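Local coordinates for mandelate racemase / muconate lactonizing enzyme, C-terminal domain protein (Pseudovibrio sp. JE062, PDB 4JHM), which belongs to the enolase superfamily, pairing an N-terminal capping domain with a TIM-barrel-like C-terminal domain, its own function not being established, at residues A130-A138 with T342-A350; A290-M301 with N319-Y327. All blocks are in the same frame, centred on the assembly; numbering follows the deposited sequence.

Interaction 1: residues A130-A138 with T342-A350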
ATOM      1  N   ALA A 130      33.753   3.085  19.729  1.00 83.39           N
ATOM      2  CA  ALA A 130      34.065   2.748  18.347  1.00 81.11           C
ATOM      3  C   ALA A 130      35.263   3.540  17.857  1.00 76.69           C
ATOM      4  O   ALA A 130      36.037   3.059  17.036  1.00 73.72           O
ATOM      5  CB  ALA A 130      32.863   3.027  17.463  1.00 81.39           C
ATOM      6  N   ARG A 131      35.393   4.769  18.348  1.00 74.64           N
ATOM      7  CA  ARG A 131      36.460   5.661  17.924  1.00 79.33           C
ATOM      8  C   ARG A 131      36.735   6.654  19.036  1.00 87.19           C
ATOM      9  O   ARG A 131      35.870   6.914  19.872  1.00 94.22           O
ATOM     10  CB  ARG A 131      36.073   6.431  16.659  1.00 77.33           C
ATOM     11  CG  ARG A 131      35.036   5.741  15.790  1.00 78.88           C
ATOM     12  CD  ARG A 131      33.670   6.396  15.891  1.00 72.95           C
ATOM     13  NE  ARG A 131      33.482   7.314  14.778  1.00 71.05           N
ATOM     14  CZ  ARG A 131      32.308   7.776  14.372  1.00 67.15           C
ATOM     15  NH1 ARG A 131      31.187   7.424  14.988  1.00 63.93           N
ATOM     16  NH2 ARG A 131      32.263   8.599  13.337  1.00 69.10           N
ATOM     17  N   THR A 132      37.941   7.210  19.035  1.00 87.92           N
ATOM     18  CA  THR A 132      38.310   8.219  20.012  1.00 86.10           C
ATOM     19  C   THR A 132      38.371   9.593  19.339  1.00 82.18           C
ATOM     20  O   THR A 132      38.607  10.612  19.994  1.00 76.40           O
ATOM     21  CB  THR A 132      39.648   7.856  20.692  1.00 91.77           C
ATOM     22  OG1 THR A 132      39.716   8.473  21.984  1.00 96.75           O
ATOM     23  CG2 THR A 132      40.846   8.281  19.839  1.00 91.79           C
ATOM     24  N   LYS A 133      38.137   9.611  18.027  1.00 84.22           N
ATOM     25  CA  LYS A 133      38.117  10.853  17.250  1.00 86.97           C
ATOM     26  C   LYS A 133      37.189  10.716  16.047  1.00 80.33           C
ATOM     27  O   LYS A 133      36.778   9.608  15.705  1.00 80.86           O
ATOM     28  CB  LYS A 133      39.528  11.207  16.775  1.00 92.46           C
ATOM     29  CG  LYS A 133      40.110  10.239  15.756  1.00 91.69           C
ATOM     30  CD  LYS A 133      41.457  10.724  15.245  1.00 93.91           C
ATOM     31  CE  LYS A 133      42.056   9.750  14.241  1.00 95.72           C
ATOM     32  NZ  LYS A 133      43.449  10.125  13.868  1.00 97.31           N
ATOM     33  N   ILE A 134      36.874  11.834  15.395  1.00 75.81           N
ATOM     34  CA  ILE A 134      35.965  11.813  14.244  1.00 73.77           C
ATOM     35  C   ILE A 134      36.075  13.065  13.363  1.00 74.68           C
ATOM     36  O   ILE A 134      36.372  14.154  13.851  1.00 76.84           O
ATOM     37  CB  ILE A 134      34.509  11.664  14.712  1.00 71.94           C
ATOM     38  CG1 ILE A 134      33.545  11.805  13.534  1.00 74.39           C
ATOM     39  CG2 ILE A 134      34.184  12.713  15.763  1.00 75.61           C
ATOM     40  CD1 ILE A 134      32.086  11.757  13.933  1.00 72.31           C
ATOM     41  N   LYS A 135      35.836  12.898  12.063  1.00 76.42           N
ATOM     42  CA  LYS A 135      35.839  14.017  11.114  1.00 77.26           C
ATOM     43  C   LYS A 135      34.821  15.072  11.520  1.00 77.76           C
ATOM     44  O   LYS A 135      33.660  14.750  11.760  1.00 78.04           O
ATOM     45  CB  LYS A 135      35.484  13.533   9.705  1.00 73.83           C
ATOM     46  CG  LYS A 135      36.594  12.795   8.985  1.00 76.63           C
ATOM     47  CD  LYS A 135      37.375  13.726   8.078  1.00 82.11           C
ATOM     48  CE  LYS A 135      38.755  13.166   7.773  1.00 88.80           C
ATOM     49  NZ  LYS A 135      38.687  11.795   7.201  1.00 93.88           N
ATOM     50  N   SER A 136      35.254  16.328  11.575  1.00 76.79           N
ATOM     51  CA  SER A 136      34.346  17.438  11.829  1.00 76.00           C
ATOM     52  C   SER A 136      34.089  18.231  10.553  1.00 72.80           C
ATOM     53  O   SER A 136      34.824  18.109   9.577  1.00 75.22           O
ATOM     54  CB  SER A 136      34.934  18.369  12.890  1.00 84.80           C
ATOM     55  OG  SER A 136      36.169  18.922  12.459  1.00 88.44           O
ATOM     56  N   TYR A 137      33.036  19.040  10.565  1.00 73.56           N
ATOM     57  CA  TYR A 137      32.850  20.052   9.532  1.00 73.53           C
ATOM     58  C   TYR A 137      32.682  21.425  10.178  1.00 72.56           C
ATOM     59  O   TYR A 137      32.119  21.550  11.265  1.00 67.70           O
ATOM     60  CB  TYR A 137      31.652  19.727   8.629  1.00 74.39           C
ATOM     61  CG  TYR A 137      30.310  19.697   9.330  1.00 71.28           C
ATOM     62  CD1 TYR A 137      29.580  20.863   9.534  1.00 71.16           C
ATOM     63  CD2 TYR A 137      29.762  18.499   9.768  1.00 69.45           C
ATOM     64  CE1 TYR A 137      28.351  20.834  10.170  1.00 69.59           C
ATOM     65  CE2 TYR A 137      28.533  18.459  10.401  1.00 66.10           C
ATOM     66  CZ  TYR A 137      27.833  19.627  10.602  1.00 66.16           C
ATOM     67  OH  TYR A 137      26.617  19.590  11.240  1.00 60.55           O
ATOM     68  N   ALA A 138      33.197  22.450   9.512  1.00 75.88           N
ATOM     69  CA  ALA A 138      33.016  23.816   9.973  1.00 77.13           C
ATOM     70  C   ALA A 138      31.600  24.268   9.630  1.00 73.99           C
ATOM     71  O   ALA A 138      31.214  24.296   8.459  1.00 73.53           O
ATOM     72  CB  ALA A 138      34.042  24.732   9.326  1.00 79.87           C
ATOM     73  N   THR A 342      39.353  21.630  16.276  1.00 80.53           N
ATOM     74  CA  THR A 342      39.581  20.709  15.170  1.00 81.43           C
ATOM     75  C   THR A 342      41.057  20.721  14.786  1.00 89.96           C
ATOM     76  O   THR A 342      41.611  21.770  14.459  1.00 97.78           O
ATOM     77  CB  THR A 342      38.712  21.094  13.955  1.00 79.31           C
ATOM     78  OG1 THR A 342      37.326  20.862  14.260  1.00 74.10           O
ATOM     79  CG2 THR A 342      39.104  20.288  12.724  1.00 78.75           C
ATOM     80  N   ASP A 343      41.695  19.555  14.830  1.00 94.56           N
ATOM     81  CA  ASP A 343      43.134  19.473  14.586  1.00 96.77           C
ATOM     82  C   ASP A 343      43.461  19.644  13.099  1.00 98.82           C
ATOM     83  O   ASP A 343      42.568  19.859  12.273  1.00 89.25           O
ATOM     84  CB  ASP A 343      43.710  18.162  15.140  1.00 98.47           C
ATOM     85  CG  ASP A 343      43.402  16.963  14.264  1.00102.82           C
ATOM     86  OD1 ASP A 343      42.949  17.155  13.117  1.00104.18           O
ATOM     87  OD2 ASP A 343      43.621  15.822  14.723  1.00108.68           O
ATOM     88  N   LYS A 344      44.745  19.547  12.768  1.00104.44           N
ATOM     89  CA  LYS A 344      45.229  19.871  11.428  1.00105.77           C
ATOM     90  C   LYS A 344      44.832  18.832  10.375  1.00105.68           C
ATOM     91  O   LYS A 344      44.953  19.085   9.176  1.00106.49           O
ATOM     92  CB  LYS A 344      46.750  20.031  11.451  1.00109.90           C
ATOM     93  CG  LYS A 344      47.297  20.939  10.362  1.00115.23           C
ATOM     94  CD  LYS A 344      47.003  22.402  10.658  1.00117.03           C
ATOM     95  CE  LYS A 344      47.480  23.311   9.539  1.00118.32           C
ATOM     96  NZ  LYS A 344      48.946  23.209   9.305  1.00118.85           N
ATOM     97  N   GLU A 345      44.363  17.668  10.822  1.00103.16           N
ATOM     98  CA  GLU A 345      43.973  16.590   9.915  1.00 99.51           C
ATOM     99  C   GLU A 345      42.469  16.564   9.647  1.00 97.75           C
ATOM    100  O   GLU A 345      42.005  15.829   8.776  1.00 99.61           O
ATOM    101  CB  GLU A 345      44.411  15.236  10.478  1.00103.39           C
ATOM    102  CG  GLU A 345      45.918  15.056  10.560  1.00110.35           C
ATOM    103  CD  GLU A 345      46.338  13.599  10.482  1.00115.81           C
ATOM    104  OE1 GLU A 345      47.527  13.338  10.208  1.00116.99           O
ATOM    105  OE2 GLU A 345      45.479  12.714  10.688  1.00121.41           O
ATOM    106  N   GLY A 346      41.715  17.361  10.400  1.00 95.48           N
ATOM    107  CA  GLY A 346      40.270  17.463  10.220  1.00 87.19           C
ATOM    108  C   GLY A 346      39.487  16.699  11.273  1.00 89.12           C
ATOM    109  O   GLY A 346      38.261  16.538  11.155  1.00 85.66           O
ATOM    110  N   TYR A 347      40.190  16.238  12.306  1.00 85.74           N
ATOM    111  CA  TYR A 347      39.585  15.411  13.348  1.00 82.13           C
ATOM    112  C   TYR A 347      39.373  16.175  14.648  1.00 78.49           C
ATOM    113  O   TYR A 347      40.250  16.904  15.101  1.00 76.88           O
ATOM    114  CB  TYR A 347      40.458  14.184  13.633  1.00 83.68           C
ATOM    115  CG  TYR A 347      40.568  13.220  12.476  1.00 81.14           C
ATOM    116  CD1 TYR A 347      39.624  12.219  12.283  1.00 81.95           C
ATOM    117  CD2 TYR A 347      41.616  13.311  11.576  1.00 82.95           C
ATOM    118  CE1 TYR A 347      39.724  11.338  11.222  1.00 82.85           C
ATOM    119  CE2 TYR A 347      41.728  12.434  10.516  1.00 85.50           C
ATOM    120  CZ  TYR A 347      40.781  11.452  10.341  1.00 84.32           C
ATOM    121  OH  TYR A 347      40.903  10.587   9.278  1.00 84.43           O
ATOM    122  N   VAL A 348      38.196  15.998  15.239  1.00 77.37           N
ATOM    123  CA  VAL A 348      37.938  16.460  16.595  1.00 79.50           C
ATOM    124  C   VAL A 348      38.172  15.290  17.545  1.00 83.61           C
ATOM    125  O   VAL A 348      37.781  14.156  17.247  1.00 88.23           O
ATOM    126  CB  VAL A 348      36.496  16.961  16.757  1.00 76.32           C
ATOM    127  CG1 VAL A 348      35.525  15.793  16.746  1.00 80.13           C
ATOM    128  CG2 VAL A 348      36.349  17.746  18.047  1.00 78.24           C
ATOM    129  N   HIS A 349      38.811  15.558  18.682  1.00 82.04           N
ATOM    130  CA  HIS A 349      39.163  14.501  19.629  1.00 84.20           C
ATOM    131  C   HIS A 349      38.310  14.527  20.889  1.00 80.37           C
ATOM    132  O   HIS A 349      37.919  15.589  21.361  1.00 80.26           O
ATOM    133  CB  HIS A 349      40.635  14.616  20.024  1.00 88.39           C
ATOM    134  CG  HIS A 349      41.581  14.244  18.929  1.00 91.35           C
ATOM    135  ND1 HIS A 349      42.043  12.958  18.752  1.00 92.59           N
ATOM    136  CD2 HIS A 349      42.146  14.986  17.949  1.00 94.34           C
ATOM    137  CE1 HIS A 349      42.855  12.925  17.710  1.00 96.56           C
ATOM    138  NE2 HIS A 349      42.935  14.143  17.205  1.00 97.02           N
ATOM    139  N   ALA A 350      38.035  13.347  21.433  1.00 80.73           N
ATOM    140  CA  ALA A 350      37.366  13.240  22.719  1.00 79.91           C
ATOM    141  C   ALA A 350      38.209  13.943  23.765  1.00 84.65           C
ATOM    142  O   ALA A 350      39.420  13.747  23.809  1.00 84.53           O
ATOM    143  CB  ALA A 350      37.181  11.784  23.100  1.00 81.00           C
TER

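Interaction 2: residues A290-M301 with N319-Y327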
ATOM      1  N   ALA A 290      20.692   2.751  13.352  1.00 59.92           N
ATOM      2  CA  ALA A 290      21.425   1.527  13.049  1.00 61.60           C
ATOM      3  C   ALA A 290      20.494   0.496  12.413  1.00 60.94           C
ATOM      4  O   ALA A 290      20.738   0.026  11.303  1.00 56.74           O
ATOM      5  CB  ALA A 290      22.056   0.966  14.315  1.00 61.88           C
ATOM      6  N   GLY A 291      19.415   0.168  13.116  1.00 62.88           N
ATOM      7  CA  GLY A 291      18.445  -0.814  12.635  1.00 68.80           C
ATOM      8  C   GLY A 291      17.808  -0.433  11.309  1.00 67.81           C
ATOM      9  O   GLY A 291      17.251  -1.282  10.617  1.00 66.26           O
ATOM     10  N   HIS A 292      17.881   0.848  10.961  1.00 67.05           N
ATOM     11  CA  HIS A 292      17.394   1.317   9.668  1.00 65.45           C
ATOM     12  C   HIS A 292      18.539   1.517   8.673  1.00 62.45           C
ATOM     13  O   HIS A 292      18.337   2.082   7.602  1.00 56.15           O
ATOM     14  CB  HIS A 292      16.610   2.623   9.836  1.00 64.94           C
ATOM     15  CG  HIS A 292      15.214   2.427  10.340  1.00 64.02           C
ATOM     16  ND1 HIS A 292      14.169   2.066   9.516  1.00 59.24           N
ATOM     17  CD2 HIS A 292      14.689   2.544  11.583  1.00 66.45           C
ATOM     18  CE1 HIS A 292      13.063   1.966  10.231  1.00 62.00           C
ATOM     19  NE2 HIS A 292      13.351   2.249  11.488  1.00 62.23           N
ATOM     20  N   SER A 293      19.735   1.060   9.038  1.00 62.34           N
ATOM     21  CA  SER A 293      20.899   1.113   8.156  1.00 59.77           C
ATOM     22  C   SER A 293      21.276   2.537   7.757  1.00 59.11           C
ATOM     23  O   SER A 293      21.673   2.785   6.614  1.00 57.45           O
ATOM     24  CB  SER A 293      20.651   0.278   6.896  1.00 65.90           C
ATOM     25  OG  SER A 293      20.287  -1.055   7.220  1.00 73.47           O
ATOM     26  N   LYS A 294      21.169   3.470   8.699  1.00 54.72           N
ATOM     27  CA  LYS A 294      21.496   4.855   8.421  1.00 53.69           C
ATOM     28  C   LYS A 294      22.260   5.495   9.574  1.00 58.97           C
ATOM     29  O   LYS A 294      22.314   4.953  10.681  1.00 60.52           O
ATOM     30  CB  LYS A 294      20.225   5.663   8.131  1.00 56.54           C
ATOM     31  CG  LYS A 294      19.291   5.005   7.135  1.00 56.39           C
ATOM     32  CD  LYS A 294      18.415   5.994   6.388  1.00 56.57           C
ATOM     33  CE  LYS A 294      17.247   5.260   5.743  1.00 63.40           C
ATOM     34  NZ  LYS A 294      16.636   5.982   4.596  1.00 66.01           N
ATOM     35  N   ASN A 295      22.839   6.661   9.300  1.00 59.17           N
ATOM     36  CA  ASN A 295      23.626   7.384  10.281  1.00 63.80           C
ATOM     37  C   ASN A 295      22.813   8.414  11.053  1.00 62.61           C
ATOM     38  O   ASN A 295      21.734   8.825  10.619  1.00 68.43           O
ATOM     39  CB  ASN A 295      24.785   8.088   9.582  1.00 68.15           C
ATOM     40  CG  ASN A 295      25.789   7.116   9.013  1.00 68.45           C
ATOM     41  OD1 ASN A 295      25.810   5.948   9.381  1.00 70.12           O
ATOM     42  ND2 ASN A 295      26.637   7.598   8.118  1.00 77.88           N
ATOM     43  N   LEU A 296      23.341   8.818  12.202  1.00 58.17           N
ATOM     44  CA  LEU A 296      22.765   9.894  12.979  1.00 60.77           C
ATOM     45  C   LEU A 296      23.770  11.030  13.021  1.00 62.18           C
ATOM     46  O   LEU A 296      24.689  11.016  13.831  1.00 69.51           O
ATOM     47  CB  LEU A 296      22.440   9.425  14.400  1.00 67.56           C
ATOM     48  CG  LEU A 296      21.505  10.347  15.200  1.00 73.03           C
ATOM     49  CD1 LEU A 296      21.028   9.680  16.479  1.00 75.84           C
ATOM     50  CD2 LEU A 296      22.160  11.680  15.523  1.00 76.66           C
ATOM     51  N   GLU A 297      23.606  12.011  12.142  1.00 62.81           N
ATOM     52  CA  GLU A 297      24.507  13.155  12.106  1.00 62.54           C
ATOM     53  C   GLU A 297      24.121  14.142  13.197  1.00 62.99           C
ATOM     54  O   GLU A 297      23.093  14.806  13.106  1.00 72.58           O
ATOM     55  CB  GLU A 297      24.463  13.826  10.734  1.00 60.30           C
ATOM     56  CG  GLU A 297      24.851  12.895   9.598  1.00 64.48           C
ATOM     57  CD  GLU A 297      26.207  12.237   9.802  1.00 68.15           C
ATOM     58  OE1 GLU A 297      27.111  12.897  10.354  1.00 74.57           O
ATOM     59  OE2 GLU A 297      26.376  11.064   9.395  1.00 69.10           O
ATOM     60  N   ILE A 298      24.952  14.227  14.231  1.00 62.47           N
ATOM     61  CA  ILE A 298      24.640  15.018  15.416  1.00 61.28           C
ATOM     62  C   ILE A 298      24.596  16.506  15.125  1.00 60.99           C
ATOM     63  O   ILE A 298      25.380  17.035  14.339  1.00 60.17           O
ATOM     64  CB  ILE A 298      25.666  14.798  16.556  1.00 65.81           C
ATOM     65  CG1 ILE A 298      27.097  14.993  16.044  1.00 65.59           C
ATOM     66  CG2 ILE A 298      25.504  13.414  17.168  1.00 66.58           C
ATOM     67  CD1 ILE A 298      28.159  14.873  17.116  1.00 68.95           C
ATOM     68  N   GLN A 299      23.659  17.175  15.775  1.00 60.36           N
ATOM     69  CA  GLN A 299      23.644  18.615  15.804  1.00 62.91           C
ATOM     70  C   GLN A 299      24.408  19.038  17.047  1.00 65.64           C
ATOM     71  O   GLN A 299      23.831  19.183  18.125  1.00 65.85           O
ATOM     72  CB  GLN A 299      22.207  19.120  15.845  1.00 64.63           C
ATOM     73  CG  GLN A 299      22.082  20.594  16.157  1.00 68.94           C
ATOM     74  CD  GLN A 299      20.897  21.216  15.465  1.00 71.61           C
ATOM     75  OE1 GLN A 299      19.991  21.742  16.110  1.00 72.64           O
ATOM     76  NE2 GLN A 299      20.890  21.149  14.140  1.00 75.26           N
ATOM     77  N   SER A 300      25.717  19.208  16.898  1.00 65.71           N
ATOM     78  CA  SER A 300      26.575  19.535  18.030  1.00 65.40           C
ATOM     79  C   SER A 300      26.968  21.004  18.031  1.00 65.02           C
ATOM     80  O   SER A 300      27.903  21.390  18.714  1.00 62.01           O
ATOM     81  CB  SER A 300      27.836  18.673  18.006  1.00 67.44           C
ATOM     82  OG  SER A 300      28.742  19.114  17.007  1.00 67.47           O
HETATM   83  N   MSE A 301      26.252  21.821  17.266  1.00 69.79           N
HETATM   84  CA  MSE A 301      26.502  23.259  17.244  1.00 74.11           C
HETATM   85  C   MSE A 301      26.061  23.871  18.543  1.00 69.48           C
HETATM   86  O   MSE A 301      24.902  23.761  18.928  1.00 65.88           O
HETATM   87  CB  MSE A 301      25.740  23.893  16.087  1.00 82.41           C
HETATM   88  CG  MSE A 301      25.102  25.220  16.479  1.00 89.02           C
HETATM   89 SE   MSE A 301      25.715  26.618  15.243  1.00108.32          SE
HETATM   90  CE  MSE A 301      24.041  26.882  14.230  1.00 92.54           C
ATOM     91  N   ASN A 319      27.732   4.701  13.330  1.00 64.30           N
ATOM     92  CA  ASN A 319      26.806   5.306  12.376  1.00 64.71           C
ATOM     93  C   ASN A 319      26.643   6.814  12.574  1.00 67.71           C
ATOM     94  O   ASN A 319      25.659   7.280  13.142  1.00 81.57           O
ATOM     95  CB  ASN A 319      25.447   4.594  12.410  1.00 63.45           C
ATOM     96  CG  ASN A 319      24.838   4.530  13.802  1.00 64.36           C
ATOM     97  OD1 ASN A 319      25.536   4.575  14.813  1.00 58.96           O
ATOM     98  ND2 ASN A 319      23.518   4.408  13.855  1.00 68.06           N
ATOM     99  N   CYS A 320      27.634   7.557  12.093  1.00 68.34           N
ATOM    100  CA  CYS A 320      27.651   9.021  12.103  1.00 66.26           C
ATOM    101  C   CYS A 320      29.002   9.394  11.513  1.00 63.24           C
ATOM    102  O   CYS A 320      30.011   8.828  11.911  1.00 59.17           O
ATOM    103  CB  CYS A 320      27.506   9.593  13.520  1.00 69.91           C
ATOM    104  SG  CYS A 320      27.867  11.374  13.679  1.00 72.06           S
ATOM    105  N   ASN A 321      29.021  10.326  10.564  1.00 63.78           N
ATOM    106  CA  ASN A 321      30.253  10.672   9.852  1.00 65.46           C
ATOM    107  C   ASN A 321      30.953  11.910  10.380  1.00 66.39           C
ATOM    108  O   ASN A 321      32.169  12.020  10.260  1.00 78.53           O
ATOM    109  CB  ASN A 321      29.978  10.897   8.364  1.00 65.50           C
ATOM    110  CG  ASN A 321      29.493   9.650   7.657  1.00 62.87           C
ATOM    111  OD1 ASN A 321      29.956   8.544   7.926  1.00 67.92           O
ATOM    112  ND2 ASN A 321      28.564   9.828   6.733  1.00 59.58           N
ATOM    113  N   PHE A 322      30.206  12.853  10.946  1.00 64.02           N
ATOM    114  CA  PHE A 322      30.808  14.128  11.344  1.00 68.12           C
ATOM    115  C   PHE A 322      30.407  14.644  12.725  1.00 67.33           C
ATOM    116  O   PHE A 322      29.406  14.235  13.308  1.00 66.83           O
ATOM    117  CB  PHE A 322      30.479  15.213  10.317  1.00 70.68           C
ATOM    118  CG  PHE A 322      30.947  14.903   8.928  1.00 70.58           C
ATOM    119  CD1 PHE A 322      32.263  15.134   8.559  1.00 69.12           C
ATOM    120  CD2 PHE A 322      30.065  14.399   7.983  1.00 70.22           C
ATOM    121  CE1 PHE A 322      32.697  14.854   7.276  1.00 67.33           C
ATOM    122  CE2 PHE A 322      30.492  14.117   6.697  1.00 69.67           C
ATOM    123  CZ  PHE A 322      31.811  14.344   6.345  1.00 70.89           C
ATOM    124  N   PHE A 323      31.225  15.563  13.225  1.00 71.43           N
ATOM    125  CA  PHE A 323      30.942  16.331  14.427  1.00 72.84           C
ATOM    126  C   PHE A 323      30.830  17.777  13.988  1.00 73.35           C
ATOM    127  O   PHE A 323      31.766  18.323  13.402  1.00 74.70           O
ATOM    128  CB  PHE A 323      32.079  16.179  15.441  1.00 72.52           C
ATOM    129  CG  PHE A 323      32.113  17.254  16.486  1.00 71.68           C
ATOM    130  CD1 PHE A 323      32.824  18.423  16.273  1.00 77.72           C
ATOM    131  CD2 PHE A 323      31.454  17.092  17.691  1.00 77.33           C
ATOM    132  CE1 PHE A 323      32.868  19.415  17.240  1.00 76.07           C
ATOM    133  CE2 PHE A 323      31.492  18.081  18.663  1.00 75.36           C
ATOM    134  CZ  PHE A 323      32.199  19.243  18.436  1.00 74.66           C
ATOM    135  N   GLU A 324      29.678  18.387  14.247  1.00 70.76           N
ATOM    136  CA  GLU A 324      29.449  19.770  13.858  1.00 67.04           C
ATOM    137  C   GLU A 324      30.329  20.695  14.697  1.00 67.95           C
ATOM    138  O   GLU A 324      30.207  20.750  15.919  1.00 65.01           O
ATOM    139  CB  GLU A 324      27.975  20.130  14.025  1.00 66.66           C
ATOM    140  CG  GLU A 324      27.633  21.558  13.633  1.00 65.00           C
ATOM    141  CD  GLU A 324      26.143  21.794  13.514  1.00 64.89           C
ATOM    142  OE1 GLU A 324      25.757  22.717  12.769  1.00 69.80           O
ATOM    143  OE2 GLU A 324      25.356  21.063  14.159  1.00 63.17           O
ATOM    144  N   GLN A 325      31.226  21.410  14.030  1.00 69.61           N
ATOM    145  CA  GLN A 325      32.114  22.344  14.705  1.00 74.19           C
ATOM    146  C   GLN A 325      31.920  23.741  14.143  1.00 71.86           C
ATOM    147  O   GLN A 325      32.359  24.038  13.028  1.00 67.04           O
ATOM    148  CB  GLN A 325      33.573  21.924  14.519  1.00 79.23           C
ATOM    149  CG  GLN A 325      34.575  22.890  15.131  1.00 80.16           C
ATOM    150  CD  GLN A 325      34.676  22.742  16.634  1.00 83.41           C
ATOM    151  OE1 GLN A 325      34.118  23.538  17.392  1.00 88.55           O
ATOM    152  NE2 GLN A 325      35.377  21.710  17.073  1.00 86.52           N
ATOM    153  N   PHE A 326      31.257  24.596  14.910  1.00 71.47           N
ATOM    154  CA  PHE A 326      31.110  25.982  14.508  1.00 74.36           C
ATOM    155  C   PHE A 326      32.467  26.675  14.584  1.00 74.67           C
ATOM    156  O   PHE A 326      33.196  26.535  15.565  1.00 74.75           O
ATOM    157  CB  PHE A 326      30.095  26.716  15.381  1.00 74.25           C
ATOM    158  CG  PHE A 326      29.871  28.133  14.958  1.00 76.85           C
ATOM    159  CD1 PHE A 326      28.899  28.444  14.018  1.00 79.07           C
ATOM    160  CD2 PHE A 326      30.652  29.154  15.472  1.00 80.45           C
ATOM    161  CE1 PHE A 326      28.698  29.752  13.612  1.00 80.15           C
ATOM    162  CE2 PHE A 326      30.458  30.463  15.073  1.00 84.29           C
ATOM    163  CZ  PHE A 326      29.479  30.762  14.140  1.00 83.84           C
ATOM    164  N   TYR A 327      32.792  27.423  13.536  1.00 76.44           N
ATOM    165  CA  TYR A 327      34.089  28.074  13.408  1.00 80.15           C
ATOM    166  C   TYR A 327      33.815  29.528  13.037  1.00 81.11           C
ATOM    167  O   TYR A 327      33.070  29.784  12.087  1.00 81.66           O
ATOM    168  CB  TYR A 327      34.907  27.355  12.326  1.00 80.71           C
ATOM    169  CG  TYR A 327      36.365  27.749  12.239  1.00 84.43           C
ATOM    170  CD1 TYR A 327      37.203  27.643  13.343  1.00 86.01           C
ATOM    171  CD2 TYR A 327      36.912  28.203  11.043  1.00 86.75           C
ATOM    172  CE1 TYR A 327      38.536  27.998  13.265  1.00 88.62           C
ATOM    173  CE2 TYR A 327      38.245  28.562  10.953  1.00 87.44           C
ATOM    174  CZ  TYR A 327      39.053  28.458  12.065  1.00 91.59           C
ATOM    175  OH  TYR A 327      40.381  28.812  11.982  1.00 95.82           O
TER

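Interaction 1: residues A130-A138 with T342-A350
Strands 133-138 and 347-349 run antiparallel with a marked twist, their N-to-C directions 130° apart: I134 and V348 form a hydrogen-bonded pair, flanked by the non-hydrogen-bonded pairs K133 with H349 and K135 with Y347. I134 N gives to V348 O at 3.1 Å and V348 N returns the bond to I134 O; A350 N to T132 O and S136 N to G346 O extend the pairing at its two ends. On the buried face I134 and V348 lie alongside, methyl CG2 of I134 against CG1 of V348, over L311 of helix 304-316. On the other face K133, its chain extended beyond CG, carries NZ over the Y347 ring as a cation-pi contact, 4.3 Å from the ring centroid. K135 bends at chi2 (-96°) and chi4, which brings NZ to Y347 OH in a weak bond of 3.3 Å. S136 OG and T342 OG1 share a hydrogen bond of 2.9 Å. D343 OD1 accepts from E345 N and Y347 N on opposite faces of its carboxylate, while OD2 takes H349 NE2. An Asx turn within a type I turn thus leads into a short antiparallel strand, added beside the first strand of the barrel domain's parallel sheet.

Interaction 2: residues A290-M301 with N319-Y327
Two segments of the TIM-barrel-like domain, separated in the chain by helix 304-316, meet here: the run that leaves helix 279-291 and the one that enters strand 323-326. At the helix exit, where S293 closes a Schellman motif, L296 N donates to N319 O at 2.9 Å, arriving from above the carbonyl plane. N319 ND2 bonds chiefly to F286 O of helix 279-291 and only weakly to K294 O. The N295 amide slides past N319 in the opposite direction, its OD1 lying 3.3 Å from N319 CB, with the two amide planes nearly perpendicular.

E297 grips the neighbouring backbone with both carboxylate oxygens. Its chain folds at chi2 (-54°), turning the carboxylate back onto consecutive backbone amides: OE2 receives N321 N at 3.0 Å and OE1 receives F322 N at 3.2 Å, each through its syn lone pair. OE1 also lies near the plane of the F322 ring, at its edge. Further along, I298 CD1 packs on F323 CD2 at 4.0 Å, and S300 OG sits over one face of the F323 ring, offset toward the rim. E324 holds CG anti to its backbone N (chi1 -180°) and reaches out fully extended, so that CD comes against M301 CB. The selenium of M301, a selenomethionine, approaches the F326 ring obliquely, 3.9 Å from CD1, as a Met-aromatic contact.

Two buried carboxylates are therefore met differently: the two oxygens of E297 pin the N321-F322 backbone, whereas that of E324 is held by K165 and S139 on OE1 and weakly by M301 N on OE2.

Interaction 2 is nested along the chain within the loop that interaction 1 closes, and their centres lie about 12 Å apart. Strand 133-139 joins them: it pairs antiparallel with 347-349 on one flank and parallel with 323-326 on the other, making both contacts parts of one sheet. Direct links include Y137 O to Q325 N at 2.9 Å and R131 NH2 to C320 O at 2.7 Å, both probable hydrogen bonds. Y137 also packs on E324, and K165 meets both Y137 OH and E324 OE1. Helix 304-316 packs against residues of both interactions, and each also touches the second subunit of the assembly.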